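Local coordinates for protein mucin-like protocadherin (Homo sapiens, PDB 6OAE) that probably mediates calcium-dependent adhesion between neighbouring microvilli by pairing with CDHR2, the part described being its first two extracellular cadherin repeats, at residues Tyr150-Ser155 and Ala160-Arg165. Residues are numbered along the deposited sequence; the frame is centred on the assembly and turned at random.
Sequences YFSLVS and ALRLDR
Ser152 OG is held by two charged groups at once, donating to Asp164 OD2 at 2.7 Å, on the syn lone pair of that oxygen, and accepting from Arg162 NH2 at 2.9 Å, lying 25° out of the guanidinium plane. Serine suits the place because one small hydroxyl can do both. Arg162 closes the ring, its NE reaching Asp164 OD1 at 2.9 Å in a salt bridge; after an extended start, the bend at chi3 (60°) turns the guanidinium toward the neighbouring strand, where NH2 meets Ser152 OG. NH2 also donates to a water that in turn donates to Val154 O. A leucine in place of Arg162 would probably leave the Asp164 carboxylate without its charge partner and Ser152 OG without a donor. Beneath this polar face runs the antiparallel hairpin of strands 151-155 and 158-163 in the second cadherin repeat, forming one sheet of its Greek-key beta-sandwich with strand 118-120. Ser152 and Arg162 form a hydrogen-bonded pair, each backbone N donating to the other's O. Beyond it, Asp164 N donates to Tyr150 O. The opposite face is apolar and turned to the sandwich core: the Phe151 ring meets Leu163 CD1 through CE1 (3.7 Å), while Leu161 CD1 lies between Phe151 CB (3.9 Å) and Leu153 CD2 (4.0 Å). Met175 and Phe177 of strand 174-182, in the facing sheet, pack against Phe151, a large flat ring suited to filling the space between the sheets.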
ATOM      1  N   TYR A 150      13.644 -13.988 -26.880  1.00 26.73           N
ATOM      2  CA  TYR A 150      14.197 -15.077 -26.044  1.00 25.52           C
ATOM      3  C   TYR A 150      13.512 -15.221 -24.692  1.00 23.61           C
ATOM      4  O   TYR A 150      13.499 -16.335 -24.215  1.00 21.67           O
ATOM      5  CB  TYR A 150      15.680 -14.842 -25.807  1.00 27.68           C
ATOM      6  CG  TYR A 150      16.477 -14.938 -27.078  1.00 30.90           C
ATOM      7  CD1 TYR A 150      16.665 -13.818 -27.870  1.00 32.69           C
ATOM      8  CD2 TYR A 150      17.014 -16.145 -27.506  1.00 32.81           C
ATOM      9  CE1 TYR A 150      17.395 -13.881 -29.046  1.00 34.43           C
ATOM     10  CE2 TYR A 150      17.755 -16.224 -28.682  1.00 34.97           C
ATOM     11  CZ  TYR A 150      17.943 -15.087 -29.454  1.00 36.56           C
ATOM     12  OH  TYR A 150      18.656 -15.136 -30.625  1.00 40.68           O
ATOM     13  N   PHE A 151      13.054 -14.126 -24.080  1.00 21.90           N
ATOM     14  CA  PHE A 151      12.519 -14.123 -22.696  1.00 21.03           C
ATOM     15  C   PHE A 151      11.238 -13.312 -22.611  1.00 20.66           C
ATOM     16  O   PHE A 151      11.090 -12.309 -23.313  1.00 20.84           O
ATOM     17  CB  PHE A 151      13.538 -13.548 -21.714  1.00 20.43           C
ATOM     18  CG  PHE A 151      14.846 -14.291 -21.639  1.00 20.71           C
ATOM     19  CD1 PHE A 151      14.977 -15.436 -20.866  1.00 20.95           C
ATOM     20  CD2 PHE A 151      15.969 -13.822 -22.315  1.00 21.23           C
ATOM     21  CE1 PHE A 151      16.188 -16.092 -20.778  1.00 20.61           C
ATOM     22  CE2 PHE A 151      17.184 -14.488 -22.230  1.00 20.92           C
ATOM     23  CZ  PHE A 151      17.289 -15.621 -21.465  1.00 21.65           C
ATOM     24  N   SER A 152      10.327 -13.759 -21.745  1.00 20.26           N
ATOM     25  CA  SER A 152       9.064 -13.047 -21.428  1.00 19.59           C
ATOM     26  C   SER A 152       8.685 -13.321 -19.977  1.00 19.36           C
ATOM     27  O   SER A 152       9.197 -14.304 -19.404  1.00 18.14           O
ATOM     28  CB  SER A 152       7.978 -13.475 -22.389  1.00 20.23           C
ATOM     29  OG  SER A 152       7.693 -14.849 -22.233  1.00 20.46           O
ATOM     30  N   LEU A 153       7.837 -12.474 -19.408  1.00 18.37           N
ATOM     31  CA  LEU A 153       7.278 -12.686 -18.060  1.00 19.55           C
ATOM     32  C   LEU A 153       6.160 -13.699 -18.190  1.00 19.77           C
ATOM     33  O   LEU A 153       5.445 -13.686 -19.231  1.00 19.00           O
ATOM     34  CB  LEU A 153       6.751 -11.369 -17.512  1.00 20.54           C
ATOM     35  CG  LEU A 153       7.791 -10.278 -17.312  1.00 20.45           C
ATOM     36  CD1 LEU A 153       7.118  -9.053 -16.744  1.00 21.68           C
ATOM     37  CD2 LEU A 153       8.910 -10.749 -16.389  1.00 21.03           C
ATOM     38  N   VAL A 154       5.995 -14.552 -17.189  1.00 20.14           N
ATOM     39  CA  VAL A 154       4.883 -15.534 -17.208  1.00 20.39           C
ATOM     40  C   VAL A 154       3.555 -14.773 -17.291  1.00 20.14           C
ATOM     41  O   VAL A 154       2.674 -15.185 -18.093  1.00 19.22           O
ATOM     42  CB  VAL A 154       4.946 -16.490 -15.999  1.00 20.76           C
ATOM     43  CG1 VAL A 154       3.666 -17.297 -15.861  1.00 21.28           C
ATOM     44  CG2 VAL A 154       6.146 -17.400 -16.119  1.00 21.74           C
ATOM     45  N   SER A 155       3.398 -13.705 -16.522  1.00 20.26           N
ATOM     46  CA  SER A 155       2.230 -12.796 -16.641  1.00 21.05           C
ATOM     47  C   SER A 155       2.542 -11.421 -16.062  1.00 20.33           C
ATOM     48  O   SER A 155       3.536 -11.272 -15.321  1.00 20.08           O
ATOM     49  CB  SER A 155       0.984 -13.365 -15.963  1.00 22.66           C
ATOM     50  OG  SER A 155       0.996 -13.039 -14.582  1.00 21.99           O
ATOM     51  N   ALA A 160       7.924 -13.955 -13.161  1.00 21.63           N
ATOM     52  CA  ALA A 160       8.947 -14.993 -13.383  1.00 21.25           C
ATOM     53  C   ALA A 160       9.401 -14.809 -14.821  1.00 20.14           C
ATOM     54  O   ALA A 160       8.522 -14.555 -15.668  1.00 20.53           O
ATOM     55  CB  ALA A 160       8.402 -16.373 -13.147  1.00 21.17           C
ATOM     56  N   LEU A 161      10.694 -14.916 -15.084  1.00 20.02           N
ATOM     57  CA  LEU A 161      11.237 -14.770 -16.453  1.00 20.11           C
ATOM     58  C   LEU A 161      11.387 -16.174 -17.038  1.00 20.31           C
ATOM     59  O   LEU A 161      12.070 -17.021 -16.421  1.00 21.21           O
ATOM     60  CB  LEU A 161      12.562 -14.008 -16.437  1.00 20.36           C
ATOM     61  CG  LEU A 161      12.999 -13.488 -17.804  1.00 21.00           C
ATOM     62  CD1 LEU A 161      12.056 -12.416 -18.305  1.00 20.83           C
ATOM     63  CD2 LEU A 161      14.425 -12.964 -17.768  1.00 21.65           C
ATOM     64  N   ARG A 162      10.746 -16.402 -18.171  1.00 19.81           N
ATOM     65  CA  ARG A 162      10.718 -17.692 -18.882  1.00 19.75           C
ATOM     66  C   ARG A 162      11.594 -17.605 -20.133  1.00 18.98           C
ATOM     67  O   ARG A 162      11.549 -16.571 -20.823  1.00 18.74           O
ATOM     68  CB  ARG A 162       9.255 -18.020 -19.191  1.00 20.51           C
ATOM     69  CG  ARG A 162       9.058 -19.230 -20.096  1.00 21.11           C
ATOM     70  CD  ARG A 162       7.592 -19.473 -20.423  1.00 21.16           C
ATOM     71  NE  ARG A 162       7.085 -18.288 -21.089  1.00 21.33           N
ATOM     72  CZ  ARG A 162       5.882 -17.764 -20.927  1.00 21.97           C
ATOM     73  NH1 ARG A 162       5.009 -18.321 -20.113  1.00 22.53           N
ATOM     74  NH2 ARG A 162       5.567 -16.653 -21.562  1.00 21.99           N
ATOM     75  N   LEU A 163      12.366 -18.654 -20.424  1.00 19.26           N
ATOM     76  CA  LEU A 163      13.065 -18.802 -21.723  1.00 19.69           C
ATOM     77  C   LEU A 163      12.054 -19.309 -22.770  1.00 20.70           C
ATOM     78  O   LEU A 163      11.411 -20.359 -22.542  1.00 21.49           O
ATOM     79  CB  LEU A 163      14.252 -19.757 -21.580  1.00 19.25           C
ATOM     80  CG  LEU A 163      15.048 -19.994 -22.850  1.00 18.79           C
ATOM     81  CD1 LEU A 163      15.794 -18.740 -23.292  1.00 18.70           C
ATOM     82  CD2 LEU A 163      16.026 -21.140 -22.657  1.00 20.11           C
ATOM     83  N   ASP A 164      11.931 -18.601 -23.881  1.00 21.39           N
ATOM     84  CA  ASP A 164      10.930 -18.904 -24.938  1.00 23.08           C
ATOM     85  C   ASP A 164      11.542 -19.499 -26.193  1.00 25.53           C
ATOM     86  O   ASP A 164      10.783 -20.081 -26.966  1.00 25.89           O
ATOM     87  CB  ASP A 164      10.206 -17.635 -25.327  1.00 22.83           C
ATOM     88  CG  ASP A 164       9.444 -17.073 -24.153  1.00 22.52           C
ATOM     89  OD1 ASP A 164       8.823 -17.894 -23.415  1.00 21.63           O
ATOM     90  OD2 ASP A 164       9.484 -15.841 -23.988  1.00 21.77           O
ATOM     91  N   ARG A 165      12.839 -19.324 -26.429  1.00 27.31           N
ATOM     92  CA  ARG A 165      13.498 -19.852 -27.654  1.00 28.75           C
ATOM     93  C   ARG A 165      14.914 -20.268 -27.309  1.00 26.01           C
ATOM     94  O   ARG A 165      15.526 -19.693 -26.408  1.00 24.12           O
ATOM     95  CB  ARG A 165      13.516 -18.808 -28.775  1.00 32.65           C
ATOM     96  CG  ARG A 165      12.172 -18.644 -29.464  1.00 38.67           C
ATOM     97  CD  ARG A 165      12.185 -17.470 -30.415  1.00 41.89           C
ATOM     98  NE  ARG A 165      13.055 -17.702 -31.553  1.00 46.49           N
ATOM     99  CZ  ARG A 165      12.702 -18.317 -32.688  1.00 50.48           C
ATOM    100  NH1 ARG A 165      13.600 -18.456 -33.657  1.00 51.19           N
ATOM    101  NH2 ARG A 165      11.469 -18.793 -32.856  1.00 50.06           N
TER
HETATM  102  O   HOH W   1       2.950 -16.189 -20.540  1.00 21.75           O